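Long-range contacts in periplasmic binding protein (PDB 2R79), which binds heme in the periplasm of Pseudomonas aeruginosa and probably delivers it to an uptake transporter in the inner membrane: residues Val6-Ser11 and Gly27-Ser32; Leu12-Val17 and Gly245-Asp250; Thr31-Gln36 and Asp236-Val241; Ile148-Gly153 and Ala201-Glu206. All blocks are in the same frame, centred on the assembly; numbering follows the deposited sequence.

Interaction 1: residues Val6-Ser11 and Gly27-Ser32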
# COMPACT_ATOMS: atom_id res chain seq x y z
N VAL A 6 -5.73 -29.12 17.73
CA VAL A 6 -4.43 -28.51 17.56
C VAL A 6 -3.90 -29.25 16.33
O VAL A 6 -3.96 -30.48 16.28
CB VAL A 6 -3.51 -28.74 18.77
CG1 VAL A 6 -2.07 -28.44 18.39
CG2 VAL A 6 -3.93 -27.82 19.90
N SER A 7 -3.43 -28.50 15.34
CA SER A 7 -2.96 -29.13 14.12
C SER A 7 -1.53 -28.81 13.73
O SER A 7 -1.11 -27.64 13.72
CB SER A 7 -3.90 -28.77 12.97
OG SER A 7 -3.45 -29.34 11.76
N ALA A 8 -0.79 -29.86 13.38
CA ALA A 8 0.60 -29.76 12.96
C ALA A 8 0.71 -30.24 11.52
O ALA A 8 0.39 -31.39 11.21
CB ALA A 8 1.48 -30.60 13.85
N GLY A 9 1.15 -29.36 10.63
CA GLY A 9 1.28 -29.71 9.22
C GLY A 9 0.38 -28.81 8.40
O GLY A 9 -0.84 -28.97 8.39
N GLY A 10 0.99 -27.86 7.69
CA GLY A 10 0.24 -26.92 6.87
C GLY A 10 -1.00 -27.42 6.15
O GLY A 10 -2.10 -26.92 6.39
N SER A 11 -0.83 -28.39 5.26
CA SER A 11 -1.95 -28.92 4.49
C SER A 11 -3.08 -29.52 5.32
O SER A 11 -4.24 -29.42 4.93
CB SER A 11 -1.45 -29.95 3.48
OG SER A 11 -0.67 -29.30 2.49
N GLY A 27 -5.10 -24.20 18.08
CA GLY A 27 -3.66 -23.99 17.95
C GLY A 27 -3.09 -24.72 16.75
O GLY A 27 -3.60 -25.76 16.34
N VAL A 28 -2.02 -24.16 16.18
CA VAL A 28 -1.37 -24.77 15.02
C VAL A 28 0.14 -24.58 15.05
O VAL A 28 0.67 -23.74 15.78
CB VAL A 28 -1.91 -24.17 13.71
CG1 VAL A 28 -3.42 -24.34 13.65
CG2 VAL A 28 -1.54 -22.70 13.62
N ASP A 29 0.84 -25.39 14.26
CA ASP A 29 2.29 -25.31 14.19
C ASP A 29 2.65 -24.18 13.22
O ASP A 29 1.79 -23.67 12.50
CB ASP A 29 2.89 -26.63 13.69
CG ASP A 29 2.72 -26.82 12.20
OD1 ASP A 29 1.56 -26.94 11.74
OD2 ASP A 29 3.75 -26.83 11.48
N THR A 30 3.92 -23.80 13.20
CA THR A 30 4.38 -22.72 12.34
C THR A 30 4.21 -22.89 10.82
O THR A 30 4.23 -21.89 10.10
CB THR A 30 5.86 -22.39 12.64
OG1 THR A 30 6.66 -23.56 12.43
CG2 THR A 30 6.03 -21.92 14.08
N THR A 31 4.04 -24.11 10.33
CA THR A 31 3.87 -24.29 8.88
C THR A 31 2.43 -24.04 8.44
O THR A 31 2.14 -24.04 7.24
CB THR A 31 4.27 -25.70 8.40
OG1 THR A 31 3.42 -26.68 9.01
CG2 THR A 31 5.73 -26.00 8.72
N SER A 32 1.54 -23.82 9.40
CA SER A 32 0.14 -23.57 9.10
C SER A 32 -0.08 -22.07 8.96
O SER A 32 -0.34 -21.37 9.94
CB SER A 32 -0.74 -24.14 10.21
OG SER A 32 -0.57 -25.54 10.31
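Asp-29 reaches across to the backbone of Ala-8 and Gly-9. Its CB lies 3.9 Å from Ala-8 CA. Its first torsion (chi1 76°) sets CG between its own backbone N and carbonyl carbon, and CG comes to 3.4 Å from Gly-9 N. At the tip, OD1 takes the N-H of Gly-9 (Gly-9 N to Asp-29 OD1 2.7 Å, 166°). That donor comes from well above the carboxylate plane. The hydroxyl of Ser-32 gives a second bond to OD1 from the opposite face. OD2 turns back on its own loop. It accepts from Thr-31 N two residues on, an Asx turn. Thr-31 OG1 also lies very close to OD2, but that bond is modelled too short to be weighed.

The two segments belong to a beta-alpha-beta unit: strand 5-7, helix 10-18, strand 25-28. The strands run parallel. Ser-7 N bonds Gly-27 O at 2.9 Å, and Asp-29 N bonds Ser-7 O at 3.0 Å. Gly-9 is at the N-cap position of helix 10-18. Thr-31 OG1 also receives a weak bond from Gly-10 N (3.0 Å, 135°). Ser-13, on the helix, bonds the hydroxyls of both Ser-7 and Ser-32.

Interaction 2: residues Leu12-Val17 and Gly245-Asp250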
# COMPACT_ATOMS: atom_id res chain seq x y z
N LEU A 12 -2.76 -30.15 6.45
CA LEU A 12 -3.79 -30.72 7.31
C LEU A 12 -4.69 -29.59 7.82
O LEU A 12 -5.92 -29.68 7.77
CB LEU A 12 -3.15 -31.44 8.49
CG LEU A 12 -3.21 -32.97 8.48
CD1 LEU A 12 -2.72 -33.50 7.14
CD2 LEU A 12 -2.37 -33.53 9.62
N SER A 13 -4.06 -28.52 8.31
CA SER A 13 -4.79 -27.37 8.83
C SER A 13 -5.69 -26.76 7.77
O SER A 13 -6.83 -26.38 8.07
CB SER A 13 -3.80 -26.31 9.34
OG SER A 13 -3.05 -26.80 10.43
N GLU A 14 -5.18 -26.65 6.55
CA GLU A 14 -5.98 -26.09 5.47
C GLU A 14 -7.22 -26.94 5.25
O GLU A 14 -8.30 -26.41 5.01
CB GLU A 14 -5.19 -26.04 4.16
CG GLU A 14 -3.99 -25.13 4.17
CD GLU A 14 -3.43 -24.92 2.78
OE1 GLU A 14 -4.13 -24.33 1.94
OE2 GLU A 14 -2.28 -25.36 2.53
N TRP A 15 -7.06 -28.26 5.33
CA TRP A 15 -8.18 -29.17 5.12
C TRP A 15 -9.23 -29.01 6.20
O TRP A 15 -10.42 -28.98 5.90
CB TRP A 15 -7.70 -30.62 5.04
CG TRP A 15 -7.24 -30.98 3.68
CD1 TRP A 15 -6.02 -31.49 3.33
CD2 TRP A 15 -7.98 -30.84 2.46
NE1 TRP A 15 -5.96 -31.67 1.97
CE2 TRP A 15 -7.14 -31.29 1.41
CE3 TRP A 15 -9.27 -30.39 2.15
CZ2 TRP A 15 -7.56 -31.29 0.07
CZ3 TRP A 15 -9.68 -30.39 0.82
CH2 TRP A 15 -8.82 -30.84 -0.20
N VAL A 16 -8.81 -28.92 7.46
CA VAL A 16 -9.75 -28.74 8.56
C VAL A 16 -10.58 -27.50 8.28
O VAL A 16 -11.81 -27.52 8.39
CB VAL A 16 -9.01 -28.58 9.91
CG1 VAL A 16 -9.99 -28.14 10.99
CG2 VAL A 16 -8.36 -29.89 10.32
N VAL A 17 -9.92 -26.41 7.92
CA VAL A 17 -10.62 -25.17 7.62
C VAL A 17 -11.55 -25.37 6.42
O VAL A 17 -12.72 -24.99 6.45
CB VAL A 17 -9.64 -24.03 7.31
CG1 VAL A 17 -10.39 -22.84 6.74
CG2 VAL A 17 -8.91 -23.61 8.58
N GLY A 245 -2.32 -30.68 -0.14
CA GLY A 245 -3.25 -29.68 0.35
C GLY A 245 -4.23 -29.14 -0.67
O GLY A 245 -4.04 -29.30 -1.87
N PRO A 246 -5.29 -28.45 -0.21
CA PRO A 246 -6.35 -27.86 -1.04
C PRO A 246 -5.92 -26.78 -2.03
O PRO A 246 -6.65 -26.48 -2.98
CB PRO A 246 -7.36 -27.35 -0.02
CG PRO A 246 -6.49 -26.98 1.14
CD PRO A 246 -5.52 -28.13 1.22
N ARG A 247 -4.75 -26.19 -1.83
CA ARG A 247 -4.28 -25.14 -2.73
C ARG A 247 -3.44 -25.65 -3.89
O ARG A 247 -3.12 -24.90 -4.80
CB ARG A 247 -3.49 -24.08 -1.97
CG ARG A 247 -4.32 -23.20 -1.03
CD ARG A 247 -3.42 -22.20 -0.31
NE ARG A 247 -2.40 -22.87 0.48
CZ ARG A 247 -1.14 -22.46 0.60
NH1 ARG A 247 -0.74 -21.36 -0.03
NH2 ARG A 247 -0.27 -23.15 1.32
N LEU A 248 -3.07 -26.93 -3.87
CA LEU A 248 -2.25 -27.49 -4.94
C LEU A 248 -2.86 -27.31 -6.33
O LEU A 248 -2.14 -27.00 -7.28
CB LEU A 248 -1.95 -28.97 -4.68
CG LEU A 248 -0.90 -29.17 -3.59
CD1 LEU A 248 -0.64 -30.65 -3.38
CD2 LEU A 248 0.39 -28.45 -3.98
N PRO A 249 -4.18 -27.51 -6.47
CA PRO A 249 -4.75 -27.33 -7.81
C PRO A 249 -4.46 -25.95 -8.39
O PRO A 249 -4.11 -25.83 -9.57
CB PRO A 249 -6.24 -27.59 -7.57
CG PRO A 249 -6.21 -28.66 -6.53
CD PRO A 249 -5.16 -28.11 -5.56
N ASP A 250 -4.60 -24.90 -7.58
CA ASP A 250 -4.31 -23.56 -8.07
C ASP A 250 -2.82 -23.46 -8.34
O ASP A 250 -2.40 -22.79 -9.28
CB ASP A 250 -4.72 -22.49 -7.05
CG ASP A 250 -6.23 -22.43 -6.85
OD1 ASP A 250 -6.97 -22.29 -7.85
OD2 ASP A 250 -6.68 -22.51 -5.69
O HOH W 1 -2.43 -26.61 -0.13
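Glu-14 and Arg-247 meet with their side chains at about a right angle. Arg-247 grips the carboxylate side-on with two nitrogens. NE goes to OE1 (Arg-247 NE to Glu-14 OE1 2.7 Å), and NH2 goes to OE2 (Arg-247 NH2 to Glu-14 OE2 3.2 Å). The two planes are 53° apart, and both nitrogens approach from above the carboxylate plane. OE2 lies in the guanidinium plane, while OE1 is tilted slightly out of it. The bend at Arg-247 chi3 (-60°) turns the guanidinium back toward Glu-14. A water also joins Glu-14 OE2 to the backbone N of Arg-247.

Beside this salt bridge, Pro-246 lies against Trp-15. Its CD sits over the five-membered ring in a CH-pi contact, 3.7 Å from the ring centroid. Pro-246 CB lies nearer the benzene part, 3.8 Å from Trp-15 CH2. Pro-246 CG turns to the other partner, 3.4 Å from Glu-14 CB. The proline ring is wedged between the two side chains. Trp-15 NE1 is hydrogen-bonded to Leu-244 O.

The contact joins helix 10-18 to the turn leading into helix 248-259. Helices 94-108 and 111-135 pack on Trp-15, and strand 25-28 lies against Ser-13, Val-16 and Val-17.

Interaction 3: residues Thr31-Gln36 and Asp236-Val241. With HEM (protoporphyrin IX containing Fe), chain D.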
# COMPACT_ATOMS: atom_id res chain seq x y z
N THR A 31 4.04 -24.11 10.33
CA THR A 31 3.87 -24.29 8.88
C THR A 31 2.43 -24.04 8.44
O THR A 31 2.14 -24.04 7.24
CB THR A 31 4.27 -25.70 8.40
OG1 THR A 31 3.42 -26.68 9.01
CG2 THR A 31 5.73 -26.00 8.72
N SER A 32 1.54 -23.82 9.40
CA SER A 32 0.14 -23.57 9.10
C SER A 32 -0.08 -22.07 8.96
O SER A 32 -0.34 -21.37 9.94
CB SER A 32 -0.74 -24.14 10.21
OG SER A 32 -0.57 -25.54 10.31
N GLN A 33 0.01 -21.58 7.72
CA GLN A 33 -0.13 -20.17 7.43
C GLN A 33 -1.28 -19.84 6.50
O GLN A 33 -1.41 -18.71 6.03
CB GLN A 33 1.18 -19.67 6.83
CG GLN A 33 2.37 -19.75 7.78
CD GLN A 33 3.70 -19.66 7.06
OE1 GLN A 33 3.84 -18.93 6.08
NE2 GLN A 33 4.69 -20.40 7.56
N HIS A 34 -2.13 -20.83 6.23
CA HIS A 34 -3.26 -20.63 5.35
C HIS A 34 -4.47 -21.38 5.85
O HIS A 34 -4.39 -22.56 6.15
CB HIS A 34 -2.92 -21.10 3.93
CG HIS A 34 -1.76 -20.37 3.32
ND1 HIS A 34 -0.45 -20.68 3.61
CD2 HIS A 34 -1.72 -19.28 2.52
CE1 HIS A 34 0.35 -19.82 3.01
NE2 HIS A 34 -0.40 -18.95 2.34
N PRO A 35 -5.61 -20.69 5.97
CA PRO A 35 -5.73 -19.27 5.65
C PRO A 35 -4.95 -18.36 6.59
O PRO A 35 -4.50 -18.76 7.66
CB PRO A 35 -7.24 -19.03 5.70
CG PRO A 35 -7.69 -20.01 6.74
CD PRO A 35 -6.92 -21.25 6.35
N GLN A 36 -4.80 -17.11 6.16
CA GLN A 36 -4.08 -16.09 6.90
C GLN A 36 -4.44 -16.03 8.40
O GLN A 36 -3.56 -15.84 9.25
CB GLN A 36 -4.36 -14.75 6.23
CG GLN A 36 -3.55 -13.58 6.72
CD GLN A 36 -3.96 -12.29 6.01
OE1 GLN A 36 -3.80 -12.17 4.79
NE2 GLN A 36 -4.49 -11.34 6.77
N ASP A 236 5.58 -21.32 -3.07
CA ASP A 236 5.22 -21.21 -1.67
C ASP A 236 5.59 -22.54 -1.01
O ASP A 236 4.99 -23.57 -1.30
CB ASP A 236 3.72 -20.96 -1.55
CG ASP A 236 3.25 -20.83 -0.12
OD1 ASP A 236 4.08 -20.98 0.81
OD2 ASP A 236 2.04 -20.56 0.08
N PRO A 237 6.57 -22.53 -0.10
CA PRO A 237 6.99 -23.77 0.57
C PRO A 237 5.91 -24.52 1.36
O PRO A 237 5.98 -25.75 1.46
CB PRO A 237 8.14 -23.30 1.47
CG PRO A 237 7.76 -21.88 1.79
CD PRO A 237 7.28 -21.36 0.44
N THR A 238 4.93 -23.80 1.90
CA THR A 238 3.86 -24.45 2.67
C THR A 238 3.03 -25.40 1.80
O THR A 238 2.33 -26.28 2.31
CB THR A 238 2.93 -23.41 3.36
OG1 THR A 238 2.37 -22.52 2.37
CG2 THR A 238 3.71 -22.58 4.36
N LEU A 239 3.13 -25.24 0.49
CA LEU A 239 2.40 -26.11 -0.42
C LEU A 239 2.94 -27.54 -0.37
O LEU A 239 2.29 -28.47 -0.85
CB LEU A 239 2.51 -25.59 -1.86
CG LEU A 239 1.61 -24.41 -2.21
CD1 LEU A 239 1.87 -23.96 -3.65
CD2 LEU A 239 0.15 -24.84 -2.03
N LEU A 240 4.11 -27.72 0.24
CA LEU A 240 4.76 -29.03 0.32
C LEU A 240 4.82 -29.67 1.72
O LEU A 240 5.46 -30.71 1.91
CB LEU A 240 6.19 -28.92 -0.23
CG LEU A 240 6.32 -28.31 -1.63
CD1 LEU A 240 7.80 -28.14 -1.99
CD2 LEU A 240 5.62 -29.21 -2.65
N VAL A 241 4.17 -29.06 2.70
CA VAL A 241 4.18 -29.60 4.06
C VAL A 241 2.84 -30.21 4.45
O VAL A 241 1.78 -29.70 4.08
CB VAL A 241 4.51 -28.49 5.08
CG1 VAL A 241 4.65 -29.11 6.47
CG2 VAL A 241 5.79 -27.77 4.68
CHA HEM D . 14.18 -28.35 9.78
CHB HEM D . 11.01 -24.60 9.39
CHC HEM D . 9.33 -26.47 5.24
CHD HEM D . 12.40 -30.24 5.64
C1A HEM D . 13.46 -27.15 10.05
C2A HEM D . 13.70 -26.24 11.16
C3A HEM D . 12.79 -25.22 11.06
C4A HEM D . 12.01 -25.47 9.87
CMA HEM D . 12.59 -24.05 12.03
CAA HEM D . 14.77 -26.32 12.26
CBA HEM D . 16.11 -25.70 11.87
CGA HEM D . 16.84 -26.50 10.81
O1A HEM D . 17.28 -27.64 11.11
O2A HEM D . 16.98 -26.01 9.67
C1B HEM D . 10.21 -24.82 8.27
C2B HEM D . 9.18 -23.91 7.77
C3B HEM D . 8.71 -24.43 6.59
C4B HEM D . 9.44 -25.67 6.38
CMB HEM D . 8.66 -22.65 8.48
CAB HEM D . 7.71 -23.93 5.77
CBB HEM D . 7.58 -22.62 5.42
C1C HEM D . 10.02 -27.67 5.00
C2C HEM D . 9.90 -28.45 3.79
C3C HEM D . 10.79 -29.48 3.86
C4C HEM D . 11.40 -29.38 5.17
CMC HEM D . 8.94 -28.21 2.64
CAC HEM D . 11.17 -30.29 2.79
CBC HEM D . 10.74 -31.57 2.62
C1D HEM D . 13.12 -30.07 6.82
C2D HEM D . 14.20 -30.94 7.22
C3D HEM D . 14.68 -30.45 8.38
C4D HEM D . 13.94 -29.22 8.69
CMD HEM D . 14.70 -32.18 6.48
CAD HEM D . 15.72 -31.20 9.21
CBD HEM D . 15.25 -31.76 10.55
CGD HEM D . 14.20 -32.85 10.44
O1D HEM D . 13.78 -33.38 11.50
O2D HEM D . 13.78 -33.20 9.31
NA HEM D . 12.39 -26.68 9.28
NB HEM D . 10.33 -25.93 7.44
NC HEM D . 10.94 -28.25 5.87
ND HEM D . 12.95 -29.02 7.73
FE HEM D . 11.53 -27.57 7.69
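Thr-31 and Val-241 meet at the heme. Val-241 CG1 touches Thr-31 OG1 at 3.7 Å. Both side chains also face the porphyrin: Thr-31 CG2 is 4.0 Å from heme C3B, and Val-241 CG2 is 3.8 Å from heme CMC. The first torsion of Val-241 (chi1 -175°) divides its methyls, CG1 to the threonine and CG2 to the heme. Pro-237 CG lies 3.7 Å from the vinyl carbon CBB.

These residues lie on two loops, one following strand 25-28 and one following strand 232-235. They form part of the heme pocket, and Thr-31 also touches Tyr-46, the axial ligand of the iron.

Farther from the heme, Thr-238 CG2 packs against Thr-31 O at 3.6 Å and against the amide of Gln-33, whose NE2 is hydrogen-bonded to Thr-30 O. His-34 CE1 is 3.4 Å from Thr-238 OG1. Asp-236 and His-34 reach toward each other from opposite directions, Asp-236 OD2 3.5 Å from His-34 CE1, ring and carboxylate 56° apart. Asp-236 OD1 accepts from both OG1 and N of Thr-238, the latter an Asx turn. Arg-247 NH2 is hydrogen-bonded to Thr-238 OG1, and its NH1 pairs with Asp-236 OD2.

Interaction 4: residues Ile148-Gly153 and Ala201-Glu206. With HEM (protoporphyrin IX containing Fe), chain D.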
# COMPACT_ATOMS: atom_id res chain seq x y z
N ILE A 148 14.41 -27.48 -2.36
CA ILE A 148 13.97 -26.87 -1.12
C ILE A 148 15.18 -26.15 -0.56
O ILE A 148 16.24 -26.74 -0.37
CB ILE A 148 13.51 -27.91 -0.09
CG1 ILE A 148 12.40 -28.78 -0.67
CG2 ILE A 148 13.01 -27.18 1.15
CD1 ILE A 148 11.20 -28.00 -1.20
N GLY A 149 15.02 -24.86 -0.29
CA GLY A 149 16.13 -24.08 0.23
C GLY A 149 15.89 -23.45 1.58
O GLY A 149 14.76 -23.39 2.07
N ASN A 150 16.98 -22.99 2.19
CA ASN A 150 16.96 -22.33 3.49
C ASN A 150 17.78 -21.06 3.28
O ASN A 150 19.00 -21.06 3.43
CB ASN A 150 17.65 -23.21 4.54
CG ASN A 150 17.44 -22.69 5.96
OD1 ASN A 150 18.03 -23.20 6.91
ND2 ASN A 150 16.60 -21.68 6.10
N ALA A 151 17.10 -19.98 2.92
CA ALA A 151 17.78 -18.73 2.65
C ALA A 151 18.78 -19.03 1.54
O ALA A 151 19.92 -18.57 1.57
CB ALA A 151 18.49 -18.23 3.90
N GLY A 152 18.34 -19.83 0.57
CA GLY A 152 19.17 -20.18 -0.57
C GLY A 152 20.25 -21.22 -0.34
O GLY A 152 20.94 -21.61 -1.27
N GLY A 153 20.40 -21.69 0.89
CA GLY A 153 21.42 -22.68 1.16
C GLY A 153 20.84 -24.02 1.57
O GLY A 153 19.62 -24.19 1.56
N ALA A 201 11.63 -23.66 -3.46
CA ALA A 201 10.74 -23.53 -2.32
C ALA A 201 11.69 -23.17 -1.19
O ALA A 201 12.40 -24.02 -0.67
CB ALA A 201 10.05 -24.84 -2.04
N ASP A 202 11.72 -21.89 -0.83
CA ASP A 202 12.60 -21.44 0.22
C ASP A 202 11.83 -21.20 1.52
O ASP A 202 10.78 -20.58 1.52
CB ASP A 202 13.32 -20.17 -0.22
CG ASP A 202 14.55 -19.88 0.61
OD1 ASP A 202 14.41 -19.66 1.84
OD2 ASP A 202 15.66 -19.89 0.05
N ARG A 203 12.37 -21.71 2.62
CA ARG A 203 11.75 -21.56 3.93
C ARG A 203 11.80 -20.13 4.46
O ARG A 203 10.88 -19.71 5.16
CB ARG A 203 12.46 -22.48 4.93
CG ARG A 203 12.26 -23.96 4.69
CD ARG A 203 13.33 -24.76 5.40
NE ARG A 203 13.61 -24.23 6.73
CZ ARG A 203 14.58 -24.67 7.53
NH1 ARG A 203 15.37 -25.66 7.14
NH2 ARG A 203 14.76 -24.11 8.72
N SER A 204 12.85 -19.39 4.13
CA SER A 204 13.02 -18.03 4.63
C SER A 204 12.86 -16.88 3.63
O SER A 204 12.46 -15.79 4.01
CB SER A 204 14.40 -17.89 5.27
OG SER A 204 14.72 -19.03 6.06
N LEU A 205 13.18 -17.12 2.36
CA LEU A 205 13.11 -16.08 1.35
C LEU A 205 12.00 -16.25 0.31
O LEU A 205 11.48 -17.34 0.11
CB LEU A 205 14.46 -16.00 0.63
CG LEU A 205 15.70 -15.76 1.50
CD1 LEU A 205 16.94 -16.04 0.70
CD2 LEU A 205 15.70 -14.33 2.02
N GLU A 206 11.68 -15.14 -0.35
CA GLU A 206 10.64 -15.13 -1.37
C GLU A 206 11.08 -14.27 -2.57
O GLU A 206 12.07 -13.54 -2.49
CB GLU A 206 9.35 -14.58 -0.76
CG GLU A 206 8.17 -14.47 -1.71
CD GLU A 206 6.89 -14.12 -0.98
OE1 GLU A 206 6.92 -13.18 -0.15
OE2 GLU A 206 5.85 -14.78 -1.25
CHA HEM D . 14.18 -28.35 9.78
CHB HEM D . 11.01 -24.60 9.39
CHC HEM D . 9.33 -26.47 5.24
CHD HEM D . 12.40 -30.24 5.64
C1A HEM D . 13.46 -27.15 10.05
C2A HEM D . 13.70 -26.24 11.16
C3A HEM D . 12.79 -25.22 11.06
C4A HEM D . 12.01 -25.47 9.87
CMA HEM D . 12.59 -24.05 12.03
CAA HEM D . 14.77 -26.32 12.26
CBA HEM D . 16.11 -25.70 11.87
CGA HEM D . 16.84 -26.50 10.81
O1A HEM D . 17.28 -27.64 11.11
O2A HEM D . 16.98 -26.01 9.67
C1B HEM D . 10.21 -24.82 8.27
C2B HEM D . 9.18 -23.91 7.77
C3B HEM D . 8.71 -24.43 6.59
C4B HEM D . 9.44 -25.67 6.38
CMB HEM D . 8.66 -22.65 8.48
CAB HEM D . 7.71 -23.93 5.77
CBB HEM D . 7.58 -22.62 5.42
C1C HEM D . 10.02 -27.67 5.00
C2C HEM D . 9.90 -28.45 3.79
C3C HEM D . 10.79 -29.48 3.86
C4C HEM D . 11.40 -29.38 5.17
CMC HEM D . 8.94 -28.21 2.64
CAC HEM D . 11.17 -30.29 2.79
CBC HEM D . 10.74 -31.57 2.62
C1D HEM D . 13.12 -30.07 6.82
C2D HEM D . 14.20 -30.94 7.22
C3D HEM D . 14.68 -30.45 8.38
C4D HEM D . 13.94 -29.22 8.69
CMD HEM D . 14.70 -32.18 6.48
CAD HEM D . 15.72 -31.20 9.21
CBD HEM D . 15.25 -31.76 10.55
CGD HEM D . 14.20 -32.85 10.44
O1D HEM D . 13.78 -33.38 11.50
O2D HEM D . 13.78 -33.20 9.31
NA HEM D . 12.39 -26.68 9.28
NB HEM D . 10.33 -25.93 7.44
NC HEM D . 10.94 -28.25 5.87
ND HEM D . 12.95 -29.02 7.73
FE HEM D . 11.53 -27.57 7.69
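Arg-203 lies between Asn-150 and the heme. Its side chain bends at chi3 (41°), which lays the guanidinium flat over the porphyrin. Heme NA lies 3.4 Å from the guanidinium plane. The Asn-150 amide stacks on the opposite face, the two planes 18° apart. At the guanidinium edge, both end nitrogens bond one propionate oxygen (Arg-203 NH1 to heme O2A 3.0 Å, Arg-203 NH2 to heme O2A 3.1 Å).

Asp-202 turns its CG away from its backbone N (chi1 -162°), and the carboxylate reaches the amides of the type I' turn 150-153, which joins antiparallel strands 143-150 and 155-158. OD1 accepts from Ala-151 N and OD2 from Gly-152 N, each through a syn lone pair. OD1 also takes the amides of Ser-204 and Leu-205, so three N-H groups grip it. Leu-205 CD1 packs on Ala-151 CA at 3.4 Å. At the other end, Ile-148 bends its CD1 to Ala-201 CB (3.5 Å).

Gly-149 N to Ala-201 O (2.8 Å) and Arg-203 N to Gly-149 O pair the strands in parallel. A second subunit packs on Asn-150 and Ser-204. Arg-203 is a heme-binding residue, placed just past the C-terminal ends of two parallel strands, as is common for ligand sites in alpha/beta folds.

Overall arrangement
Interactions 3 and 4 both touch the heme. They also touch each other: Leu-240 CD1 lies 3.5 Å from Ile-148 CD1. Interaction 1 shares Thr-31 and Ser-32 with interaction 3, and Ser-11 OG bonds Val-241 O at 2.9 Å. Interaction 2 is farther from the heme. It joins interaction 3 through a salt bridge (Arg-247 NH1 to Asp-236 OD2 2.9 Å), and interaction 1 through Ser-13. The side chain of Arg-247 is about 9 Å from a bound heme. Interactions 1 and 4 have centres 19 Å apart and do not touch. Thr-31 and Arg-203 bring them to one heme, whose iron is bound by Tyr-46.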